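Local coordinates for OmpT protein (Vibrio cholerae serotype O1, PDB 6EHD) that probably serves as a non-specific diffusion porin, a beta-barrel channel through which small solutes cross the outer membrane, at residues T90-Y95 / G296-G301; Y99-G104 / R282-Y287; G206-G211 / G237-A242; D243-Y248 / L271-K276. The protein carries 1 engineered substitution. All blocks are in the same frame, centred on the assembly; numbering follows the deposited sequence.

Contact 1: residues T90-Y95 / G296-G301. With C8E ((hydroxyethyloxy)tri(ethyloxy)octane), chain G; C8E ((hydroxyethyloxy)tri(ethyloxy)octane), chain B.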
# COMPACT_ATOMS: atom_id res chain seq x y z
N THR A 90 -5.72 -0.58 -7.06
CA THR A 90 -6.16 0.81 -7.05
C THR A 90 -6.16 1.34 -5.54
O THR A 90 -5.72 2.49 -5.28
CB THR A 90 -7.61 0.96 -7.62
OG1 THR A 90 -7.62 0.52 -8.97
CG2 THR A 90 -8.09 2.41 -7.53
N SER A 91 -6.60 0.47 -4.64
CA SER A 91 -6.56 0.82 -3.17
C SER A 91 -5.15 1.16 -2.65
O SER A 91 -4.97 2.07 -1.78
CB SER A 91 -7.25 -0.30 -2.33
OG SER A 91 -6.74 -1.59 -2.67
N ASP A 92 -4.14 0.46 -3.16
CA ASP A 92 -2.70 0.72 -2.82
C ASP A 92 -2.23 2.01 -3.44
O ASP A 92 -1.50 2.76 -2.77
CB ASP A 92 -1.84 -0.42 -3.25
CG ASP A 92 -0.41 -0.41 -2.66
OD1 ASP A 92 -0.27 -0.50 -1.44
OD2 ASP A 92 0.55 -0.41 -3.45
N ASP A 93 -2.67 2.32 -4.68
CA ASP A 93 -2.26 3.56 -5.36
C ASP A 93 -2.82 4.76 -4.59
O ASP A 93 -2.12 5.81 -4.37
CB ASP A 93 -2.83 3.63 -6.80
CG ASP A 93 -2.26 2.58 -7.77
OD1 ASP A 93 -1.23 1.95 -7.48
OD2 ASP A 93 -2.96 2.41 -8.86
N VAL A 94 -4.12 4.69 -4.20
CA VAL A 94 -4.77 5.85 -3.52
C VAL A 94 -4.27 5.97 -2.06
O VAL A 94 -3.97 7.06 -1.61
CB VAL A 94 -6.30 5.68 -3.54
CG1 VAL A 94 -7.05 6.61 -2.57
CG2 VAL A 94 -6.88 5.71 -4.96
N TYR A 95 -4.16 4.86 -1.34
CA TYR A 95 -3.54 4.78 -0.03
C TYR A 95 -4.32 5.64 1.01
O TYR A 95 -5.62 5.60 1.02
CB TYR A 95 -2.00 5.06 -0.10
CG TYR A 95 -1.18 4.39 1.00
CD1 TYR A 95 -1.25 2.98 1.24
CD2 TYR A 95 -0.27 5.13 1.82
CE1 TYR A 95 -0.53 2.36 2.25
CE2 TYR A 95 0.53 4.46 2.80
CZ TYR A 95 0.38 3.10 3.05
OH TYR A 95 1.14 2.45 4.03
N GLY A 296 -3.33 -7.76 10.19
CA GLY A 296 -2.39 -7.80 9.04
C GLY A 296 -2.39 -6.40 8.38
O GLY A 296 -3.44 -5.79 8.29
N TYR A 297 -1.23 -5.92 7.92
CA TYR A 297 -1.17 -4.63 7.14
C TYR A 297 0.06 -4.62 6.25
O TYR A 297 0.97 -5.43 6.45
CB TYR A 297 -1.23 -3.44 8.11
CG TYR A 297 0.08 -3.08 8.89
CD1 TYR A 297 0.47 -3.80 10.05
CD2 TYR A 297 0.96 -2.06 8.43
CE1 TYR A 297 1.65 -3.54 10.75
CE2 TYR A 297 2.06 -1.75 9.15
CZ TYR A 297 2.47 -2.50 10.29
OH TYR A 297 3.58 -2.15 11.00
N THR A 298 0.08 -3.63 5.34
CA THR A 298 1.18 -3.39 4.42
C THR A 298 1.73 -1.97 4.59
O THR A 298 0.96 -1.04 4.75
CB THR A 298 0.68 -3.65 2.91
OG1 THR A 298 1.22 -2.72 1.99
CG2 THR A 298 -0.78 -3.61 2.75
N ASN A 299 3.04 -1.82 4.82
CA ASN A 299 3.66 -0.49 4.88
C ASN A 299 4.08 -0.18 3.45
O ASN A 299 5.02 -0.88 2.90
CB ASN A 299 4.88 -0.52 5.81
CG ASN A 299 5.61 0.80 5.83
OD1 ASN A 299 6.74 0.92 5.24
ND2 ASN A 299 5.02 1.83 6.47
N LYS A 300 3.42 0.81 2.81
CA LYS A 300 3.72 1.16 1.42
C LYS A 300 5.17 1.64 1.25
O LYS A 300 5.84 1.32 0.26
CB LYS A 300 2.74 2.19 0.87
CG LYS A 300 2.85 2.43 -0.63
CD LYS A 300 1.73 3.30 -1.18
CE LYS A 300 1.84 3.60 -2.64
NZ LYS A 300 0.79 4.54 -3.04
N GLY A 301 5.66 2.44 2.19
CA GLY A 301 7.02 3.01 2.06
C GLY A 301 8.13 1.95 1.85
O GLY A 301 8.97 2.06 0.89
C11 C8E G . 5.77 10.66 2.40
O12 C8E G . 6.82 9.67 2.23
C13 C8E G . 6.37 8.34 2.60
C14 C8E G . 7.38 7.27 2.23
O15 C8E G . 7.39 7.27 0.78
C16 C8E G . 8.56 6.90 0.10
C17 C8E G . 8.44 5.45 0.11
O18 C8E G . 8.58 4.86 -1.18
C19 C8E G . 8.68 3.44 -1.40
C20 C8E G . 7.82 2.22 -1.91
O21 C8E G . 8.28 0.78 -1.67
O9 C8E B . -2.96 6.14 -10.19
C10 C8E B . -2.29 6.17 -11.44
C11 C8E B . -1.96 7.55 -11.97
O12 C8E B . -2.93 8.52 -11.57
C13 C8E B . -2.71 9.81 -12.14
C14 C8E B . -3.66 10.85 -11.54
O15 C8E B . -3.74 10.85 -10.08
C16 C8E B . -4.53 11.97 -9.63
C17 C8E B . -5.08 11.75 -8.22
O18 C8E B . -4.23 11.02 -7.37
C19 C8E B . -4.62 10.78 -6.01
C20 C8E B . -5.03 9.34 -5.76
O21 C8E B . -3.95 8.53 -6.16
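Y95 OH has two hydrogen-bonding partners: K300 N donates to it at 3.1 Å in a nearly straight bond (171° at the hydrogen), and D98 OD2 is the second. From that same K300 the side chain turns back over the tyrosine. Its CB sits on one face of the Y95 ring, 3.7 Å from the centroid and displaced toward CZ, in a CH-pi contact. The lysine then runs extended, antiparallel to the tyrosine side chain, so that CD passes 3.8 Å from Y95 CG and the amine arrives at the helix. There K300 NZ donates to D92 O at 2.9 Å. This carbonyl lies near the C-terminal end of helix 90-94, where a positive charge would be favourably placed. The helix belongs to the long connection between strands 80-84 and 121-128, the porin loop that folds into the barrel lumen; segment 296-301 belongs to another inward-folded connection, and the two meet at the centre of the chain. Y95 leaves the helix with a positive phi of 62°, and its CG, anti to the backbone N, carries the ring alongside K300. The nearby carboxylates have other partners, D92 with Y110 and D93 with K123.

Contact 2: residues Y99-G104 / R282-Y287. With C8E ((hydroxyethyloxy)tri(ethyloxy)octane), chain G.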
# COMPACT_ATOMS: atom_id res chain seq x y z
N TYR A 99 2.57 8.45 6.42
CA TYR A 99 3.70 9.12 5.84
C TYR A 99 5.02 8.49 6.28
O TYR A 99 6.08 9.05 6.06
CB TYR A 99 3.66 10.60 6.16
CG TYR A 99 2.36 11.28 5.72
CD1 TYR A 99 1.79 11.05 4.46
CD2 TYR A 99 1.71 12.12 6.58
CE1 TYR A 99 0.55 11.59 4.11
CE2 TYR A 99 0.46 12.69 6.23
CZ TYR A 99 -0.09 12.46 4.99
OH TYR A 99 -1.33 13.09 4.67
N SER A 100 4.95 7.28 6.85
CA SER A 100 6.17 6.59 7.34
C SER A 100 7.01 5.89 6.24
O SER A 100 6.54 5.66 5.10
CB SER A 100 5.73 5.54 8.39
OG SER A 100 5.05 4.43 7.81
N TYR A 101 8.25 5.51 6.61
CA TYR A 101 9.18 4.71 5.78
C TYR A 101 9.23 3.22 6.22
O TYR A 101 9.66 2.41 5.44
CB TYR A 101 10.59 5.30 5.83
CG TYR A 101 10.84 6.37 4.87
CD1 TYR A 101 11.29 6.08 3.60
CD2 TYR A 101 10.67 7.72 5.21
CE1 TYR A 101 11.45 7.12 2.65
CE2 TYR A 101 10.90 8.75 4.29
CZ TYR A 101 11.32 8.43 3.00
OH TYR A 101 11.53 9.45 2.04
N PHE A 102 8.75 2.84 7.42
CA PHE A 102 8.85 1.50 7.98
C PHE A 102 7.63 0.89 8.69
O PHE A 102 7.25 -0.24 8.40
CB PHE A 102 10.04 1.35 8.98
CG PHE A 102 11.41 1.45 8.38
CD1 PHE A 102 11.94 0.40 7.71
CD2 PHE A 102 12.16 2.66 8.52
CE1 PHE A 102 13.25 0.49 7.17
CE2 PHE A 102 13.50 2.72 8.03
CZ PHE A 102 14.00 1.63 7.36
N PHE A 103 7.00 1.63 9.60
CA PHE A 103 6.10 0.99 10.60
C PHE A 103 4.60 1.30 10.49
O PHE A 103 3.78 0.60 11.06
CB PHE A 103 6.58 1.33 12.02
CG PHE A 103 8.03 0.89 12.32
CD1 PHE A 103 8.37 -0.47 12.15
CD2 PHE A 103 9.01 1.82 12.65
CE1 PHE A 103 9.72 -0.90 12.36
CE2 PHE A 103 10.34 1.40 12.84
CZ PHE A 103 10.66 0.03 12.72
N GLY A 104 4.24 2.41 9.84
CA GLY A 104 2.80 2.79 9.66
C GLY A 104 2.07 2.08 8.57
O GLY A 104 2.66 1.24 7.86
N ARG A 282 18.74 9.60 -0.86
CA ARG A 282 18.23 10.02 0.45
C ARG A 282 18.43 8.98 1.51
O ARG A 282 18.65 7.84 1.22
CB ARG A 282 16.73 10.31 0.33
CG ARG A 282 15.86 9.10 0.13
CD ARG A 282 14.34 9.45 0.03
NE ARG A 282 14.02 10.21 -1.18
CZ ARG A 282 12.74 10.44 -1.58
NH1 ARG A 282 11.69 10.00 -0.85
NH2 ARG A 282 12.51 11.08 -2.74
N VAL A 283 18.33 9.44 2.77
CA VAL A 283 18.42 8.58 3.95
C VAL A 283 17.28 8.95 4.94
O VAL A 283 16.68 10.02 4.85
CB VAL A 283 19.79 8.70 4.71
CG1 VAL A 283 20.92 8.21 3.75
CG2 VAL A 283 20.04 10.09 5.18
N TYR A 284 17.03 8.02 5.82
CA TYR A 284 15.95 8.23 6.81
C TYR A 284 16.15 7.36 8.07
O TYR A 284 16.77 6.28 8.03
CB TYR A 284 14.56 7.87 6.15
CG TYR A 284 14.56 6.72 5.19
CD1 TYR A 284 14.88 6.90 3.85
CD2 TYR A 284 14.32 5.45 5.60
CE1 TYR A 284 14.97 5.85 2.95
CE2 TYR A 284 14.33 4.37 4.69
CZ TYR A 284 14.73 4.57 3.36
OH TYR A 284 14.74 3.47 2.48
N ALA A 285 15.55 7.82 9.19
CA ALA A 285 15.59 7.09 10.43
C ALA A 285 14.22 7.25 11.15
O ALA A 285 13.68 8.40 11.16
CB ALA A 285 16.69 7.67 11.34
N GLU A 286 13.75 6.16 11.74
CA GLU A 286 12.43 6.15 12.32
C GLU A 286 12.34 5.34 13.60
O GLU A 286 12.91 4.25 13.72
CB GLU A 286 11.46 5.51 11.22
CG GLU A 286 9.96 5.60 11.52
CD GLU A 286 9.15 5.08 10.27
OE1 GLU A 286 9.40 5.71 9.17
OE2 GLU A 286 8.35 4.13 10.42
N TYR A 287 11.50 5.84 14.51
CA TYR A 287 11.08 5.05 15.71
C TYR A 287 9.58 4.72 15.60
O TYR A 287 8.77 5.60 15.24
CB TYR A 287 11.28 5.97 16.92
CG TYR A 287 10.63 5.48 18.21
CD1 TYR A 287 10.98 4.25 18.77
CD2 TYR A 287 9.56 6.19 18.81
CE1 TYR A 287 10.35 3.78 19.98
CE2 TYR A 287 8.91 5.70 19.97
CZ TYR A 287 9.33 4.51 20.57
OH TYR A 287 8.72 4.07 21.77
C11 C8E G . 5.77 10.66 2.40
O12 C8E G . 6.82 9.67 2.23
C13 C8E G . 6.37 8.34 2.60
C14 C8E G . 7.38 7.27 2.23
O15 C8E G . 7.39 7.27 0.78
C16 C8E G . 8.56 6.90 0.10
C17 C8E G . 8.44 5.45 0.11
O18 C8E G . 8.58 4.86 -1.18
C19 C8E G . 8.68 3.44 -1.40
C20 C8E G . 7.82 2.22 -1.91
O21 C8E G . 8.28 0.78 -1.67
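The inward-folded loop of the porin barrel is fastened here to the strand 281-291, with the E286 carboxylate plugged into the backbone turn at Y101-F103. E286 OE1 takes Y101 N at 2.8 Å on its syn lone pair, while E286 OE2 is met by F103 N at 3.0 Å, almost head-on to the C-O bond. F102 N adds a weak bond to E286 OE2. The glutamate reaches this far because its CG is anti to the backbone N (chi1 -171°) and the chain stays extended; Y248 OH also binds its OE1. S100 OG accepts G104 N across the same turn and is also hydrogen-bonded to D98. Further along the strand, Y101 and Y284 form a face-to-face stack, centroids 4.0 Å apart and planes only 11° from parallel. Since the loop lies against the inner surface of the barrel wall, this pair fills the layer between the two, and F102 completes the aromatic cluster by bringing F102 CE2 to the edge of the Y284 ring, 3.7 Å from Y284 CD2. The opposite face of Y101 carries a detergent carbon, C14. At the tyrosine's far end R282 NH1 donates to Y101 OH at 2.9 Å, the oxygen 19° out of the guanidinium plane, and E274 OE1 binds that hydroxyl too. Y284 OH turns to E20 and R322.

Contact 3: residues G206-G211 / G237-A242. With C8E ((hydroxyethyloxy)tri(ethyloxy)octane), chain H.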
# COMPACT_ATOMS: atom_id res chain seq x y z
N GLY A 206 1.63 25.99 4.32
CA GLY A 206 3.04 26.39 4.31
C GLY A 206 3.96 25.19 4.17
O GLY A 206 3.91 24.44 3.20
N ASP A 207 4.86 25.04 5.13
CA ASP A 207 5.80 23.91 5.12
C ASP A 207 5.19 22.65 5.77
O ASP A 207 5.92 21.65 5.89
CB ASP A 207 7.06 24.33 5.94
CG ASP A 207 7.92 25.39 5.18
OD1 ASP A 207 8.02 25.27 3.98
OD2 ASP A 207 8.45 26.27 5.83
N ALA A 208 3.89 22.69 6.16
CA ALA A 208 3.23 21.56 6.87
C ALA A 208 2.23 20.83 6.01
O ALA A 208 1.54 21.45 5.14
CB ALA A 208 2.56 22.03 8.18
N LEU A 209 2.09 19.51 6.26
CA LEU A 209 1.02 18.69 5.64
C LEU A 209 0.36 17.96 6.78
O LEU A 209 1.09 17.39 7.64
CB LEU A 209 1.63 17.70 4.64
CG LEU A 209 0.70 16.57 4.16
CD1 LEU A 209 -0.40 17.22 3.33
CD2 LEU A 209 1.48 15.53 3.34
N ILE A 210 -0.98 18.01 6.90
CA ILE A 210 -1.68 17.16 7.94
C ILE A 210 -2.74 16.32 7.27
O ILE A 210 -3.51 16.83 6.43
CB ILE A 210 -2.35 18.02 9.03
CG1 ILE A 210 -1.26 18.90 9.69
CG2 ILE A 210 -2.96 17.11 10.10
CD1 ILE A 210 -1.73 19.78 10.86
N GLY A 211 -2.81 15.04 7.62
CA GLY A 211 -3.78 14.15 7.03
C GLY A 211 -4.54 13.32 8.05
O GLY A 211 -3.96 12.88 9.08
N GLY A 237 1.31 13.69 9.97
CA GLY A 237 1.80 14.93 9.33
C GLY A 237 3.27 14.93 8.98
O GLY A 237 4.05 14.09 9.49
N THR A 238 3.63 15.95 8.20
CA THR A 238 5.05 16.19 7.84
C THR A 238 5.35 17.65 7.93
O THR A 238 4.44 18.50 7.79
CB THR A 238 5.37 15.68 6.41
OG1 THR A 238 4.79 16.51 5.39
CG2 THR A 238 5.01 14.22 6.15
N TYR A 239 6.62 17.97 8.16
CA TYR A 239 7.02 19.39 8.27
C TYR A 239 8.42 19.55 7.68
O TYR A 239 9.37 18.92 8.17
CB TYR A 239 7.02 19.88 9.69
CG TYR A 239 6.95 21.40 9.79
CD1 TYR A 239 8.14 22.20 9.73
CD2 TYR A 239 5.73 22.06 9.92
CE1 TYR A 239 8.07 23.62 9.78
CE2 TYR A 239 5.67 23.47 9.93
CZ TYR A 239 6.86 24.22 9.87
OH TYR A 239 6.78 25.59 9.90
N LYS A 240 8.52 20.44 6.67
CA LYS A 240 9.85 20.75 6.05
C LYS A 240 10.59 21.77 6.94
O LYS A 240 10.23 22.97 6.94
CB LYS A 240 9.52 21.35 4.65
CG LYS A 240 10.70 21.67 3.75
CD LYS A 240 10.31 21.75 2.27
CE LYS A 240 11.49 21.40 1.38
NZ LYS A 240 11.34 22.02 0.04
N VAL A 241 11.55 21.29 7.72
CA VAL A 241 12.32 22.12 8.64
C VAL A 241 13.53 22.81 7.99
O VAL A 241 14.14 23.69 8.65
CB VAL A 241 12.78 21.37 9.89
CG1 VAL A 241 11.59 20.90 10.70
CG2 VAL A 241 13.70 20.17 9.57
N ALA A 242 13.92 22.36 6.80
CA ALA A 242 14.97 22.94 5.93
C ALA A 242 14.81 22.40 4.52
O ALA A 242 14.05 21.49 4.29
CB ALA A 242 16.36 22.67 6.47
C1 C8E H . 4.65 28.83 11.54
C2 C8E H . 3.49 28.25 12.32
C3 C8E H . 2.53 27.51 11.39
C4 C8E H . 1.74 26.38 12.07
C5 C8E H . 1.74 25.10 11.24
C6 C8E H . 1.36 23.89 12.09
C7 C8E H . 2.54 23.36 12.91
C8 C8E H . 2.23 22.04 13.61
O9 C8E H . 2.84 20.93 12.91
C10 C8E H . 2.09 20.43 11.80
C11 C8E H . 2.52 19.02 11.35
O12 C8E H . 3.62 18.57 12.11
C13 C8E H . 4.24 17.32 11.75
C14 C8E H . 5.11 16.91 12.91
O15 C8E H . 6.33 16.36 12.51
C16 C8E H . 7.30 16.16 13.57
O HOH W 1 5.81 19.00 4.70
O HOH W 2 4.80 26.81 7.77
O HOH W 3 8.76 26.65 8.60
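Y239 CB points to the sheet face it shares with A208 and I210, and CG, anti to the backbone N (chi1 -160°), swings the ring across to the neighbouring strand. D207 CB stands over a face of the ring, 4.2 Å from the centroid, a CH-pi contact shifted toward CZ. A208 CB meets the CD2-CE2 rim obliquely on that same side, 3.6 Å from Y239 CD2. At the tip, Y239 OH binds a water at 2.6 Å that donates to D207 OD2; a second water, at 3.2 Å from Y239 OH, also binds D207 N. Beside these side chains runs regular antiparallel pairing between strands 208-221 and 227-242, whose short segments point in opposite directions at 178°. L209 and T238 form the hydrogen-bonded pair, with L209 N to T238 O and T238 N to L209 O both at 3.0 Å. K240 N closes the ladder on D207 O, and a water donating to that oxygen also reaches T238 OG1. On the sheet face of L209 and T238, the T238 OG1 lies alongside L209 CB at 3.5 Å, and Y99 of the inward-folded loop packs against both residues. The face of A208, I210 and Y239 is apolar and carries detergent, consistent with contact to lipid. At its edge the tyrosine hydroxyl and the D207 carboxylate are joined by water, as would suit the aromatic girdle at the membrane boundary.

Contact 4: residues D243-Y248 / L271-K276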
# COMPACT_ATOMS: atom_id res chain seq x y z
N ASP A 243 15.44 23.02 3.52
CA ASP A 243 15.41 22.54 2.12
C ASP A 243 15.58 20.98 1.95
O ASP A 243 14.83 20.32 1.20
CB ASP A 243 16.56 23.23 1.34
CG ASP A 243 17.86 23.38 2.20
OD1 ASP A 243 18.39 22.39 2.79
OD2 ASP A 243 18.33 24.54 2.35
N LYS A 244 16.52 20.41 2.69
CA LYS A 244 16.76 19.01 2.51
C LYS A 244 16.15 18.14 3.53
O LYS A 244 16.30 16.95 3.43
CB LYS A 244 18.29 18.75 2.50
CG LYS A 244 18.97 19.38 1.28
CD LYS A 244 20.44 19.48 1.58
CE LYS A 244 21.32 19.68 0.38
NZ LYS A 244 21.27 18.55 -0.57
N THR A 245 15.47 18.70 4.55
CA THR A 245 15.19 17.95 5.72
C THR A 245 13.66 18.02 6.09
O THR A 245 13.15 19.12 6.20
CB THR A 245 16.03 18.43 6.94
OG1 THR A 245 17.45 18.35 6.68
CG2 THR A 245 15.82 17.54 8.08
N LYS A 246 13.04 16.83 6.29
CA LYS A 246 11.62 16.74 6.65
C LYS A 246 11.41 15.85 7.83
O LYS A 246 11.94 14.72 7.90
CB LYS A 246 10.85 16.25 5.42
CG LYS A 246 9.35 16.09 5.64
CD LYS A 246 8.60 15.95 4.31
CE LYS A 246 8.50 14.59 3.77
NZ LYS A 246 7.79 14.78 2.44
N LEU A 247 10.66 16.35 8.82
CA LEU A 247 10.27 15.53 9.93
C LEU A 247 8.85 14.94 9.66
O LEU A 247 8.00 15.59 9.03
CB LEU A 247 10.20 16.36 11.28
CG LEU A 247 11.51 17.09 11.71
CD1 LEU A 247 11.35 17.64 13.15
CD2 LEU A 247 12.65 16.13 11.64
N TYR A 248 8.56 13.82 10.26
CA TYR A 248 7.20 13.23 10.08
C TYR A 248 6.79 12.42 11.31
O TYR A 248 7.60 11.93 12.13
CB TYR A 248 7.16 12.36 8.81
CG TYR A 248 8.09 11.19 8.81
CD1 TYR A 248 7.73 9.97 9.36
CD2 TYR A 248 9.37 11.30 8.22
CE1 TYR A 248 8.59 8.87 9.33
CE2 TYR A 248 10.25 10.20 8.21
CZ TYR A 248 9.89 9.01 8.76
OH TYR A 248 10.71 7.89 8.76
N LEU A 271 7.67 8.27 14.67
CA LEU A 271 8.28 9.59 14.52
C LEU A 271 9.61 9.38 13.72
O LEU A 271 10.34 8.44 14.02
CB LEU A 271 8.72 10.08 15.94
CG LEU A 271 9.46 11.41 16.11
CD1 LEU A 271 8.81 12.63 15.47
CD2 LEU A 271 9.77 11.78 17.58
N GLY A 272 9.87 10.20 12.72
CA GLY A 272 11.11 10.01 11.92
C GLY A 272 11.57 11.25 11.24
O GLY A 272 10.98 12.36 11.35
N VAL A 273 12.73 11.09 10.55
CA VAL A 273 13.34 12.15 9.85
C VAL A 273 13.87 11.65 8.50
O VAL A 273 14.37 10.53 8.43
CB VAL A 273 14.54 12.77 10.65
CG1 VAL A 273 15.57 11.79 11.01
CG2 VAL A 273 15.18 13.93 9.90
N GLU A 274 13.64 12.48 7.46
CA GLU A 274 14.11 12.23 6.06
C GLU A 274 15.12 13.27 5.68
O GLU A 274 14.86 14.50 5.78
CB GLU A 274 12.90 12.28 5.09
CG GLU A 274 13.24 12.20 3.54
CD GLU A 274 12.01 12.71 2.75
OE1 GLU A 274 11.04 11.93 2.54
OE2 GLU A 274 11.89 13.94 2.52
N TYR A 275 16.22 12.85 5.01
CA TYR A 275 17.23 13.83 4.56
C TYR A 275 17.59 13.48 3.13
O TYR A 275 18.01 12.35 2.86
CB TYR A 275 18.52 13.80 5.44
CG TYR A 275 19.59 14.72 4.98
CD1 TYR A 275 19.62 16.07 5.39
CD2 TYR A 275 20.65 14.28 4.15
CE1 TYR A 275 20.58 16.96 4.99
CE2 TYR A 275 21.61 15.21 3.72
CZ TYR A 275 21.62 16.51 4.16
OH TYR A 275 22.55 17.46 3.73
N LYS A 276 17.49 14.48 2.26
CA LYS A 276 17.79 14.28 0.77
C LYS A 276 19.19 14.80 0.43
O LYS A 276 19.49 15.98 0.60
CB LYS A 276 16.72 15.00 -0.06
CG LYS A 276 15.37 14.28 0.02
CD LYS A 276 14.32 15.02 -0.86
CE LYS A 276 12.96 14.37 -0.81
NZ LYS A 276 12.04 14.93 -1.85
O HOH W 4 13.61 15.89 2.87
O HOH W 5 10.06 14.78 0.90
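K246 and E274 pair through their backbones, E274 N donating to K246 O at 2.8 Å, while K246 N returns the bond to E274 O. They form a hydrogen-bonded pair of the antiparallel hairpin made by strands 245-258 and 263-276, two neighbouring staves of the barrel wall. Their side chains share a face of the sheet, yet K246 NZ and E274 OE2 stand 4.2 Å apart, too far for a direct salt bridge. A water fills the gap: it accepts from K246 NZ at 2.7 Å and donates to E274 OE2. The other glutamate oxygen, OE1, binds Y101 of the inward-folded loop. K276 N to K244 O extends the ladder one way, and Y248 with G272 extends it the other, Y248 N bonding to G272 O and G272 N to Y248 O. Y248 has CG between its backbone N and carbonyl carbon (chi1 61°), which lays the ring over the bare backbone of G272, with the glycine CA 3.8 Å from the centroid; this is the aromatic rescue of a glycine by its cross-strand neighbour. The hydroxyl of Y248 continues to E286. On the reverse face T245 OG1 touches the edge of the Y275 ring, 3.4 Å from CD1, and the K244 chain slants past the same ring, CD reaching Y275 OH. Farther along that face, L247 CD2 rests against V273 CG2 at 3.8 Å.

How the contacts relate
Along the chain, contacts 3 and 4 follow one another, both nested inside the loop closed by contact 2, which is itself nested inside that of contact 1. Contact 1 lies almost at the centre of the chain, where two inward-folded connections meet; the other three sit against or within the barrel wall. Centres of contacts 2 and 4 are 9 Å apart and those of 3 and 4 are 10 Å apart, because strands 227-242, 245-258, 263-276 and 281-291 are successive neighbours. Contacts 1 and 2, 15 Å apart, join through N299 ND2 and G104 O, 2.8 Å apart. The wall thus fastens a loop that probably narrows the lumen, as the inward-folded loop does in related general porins.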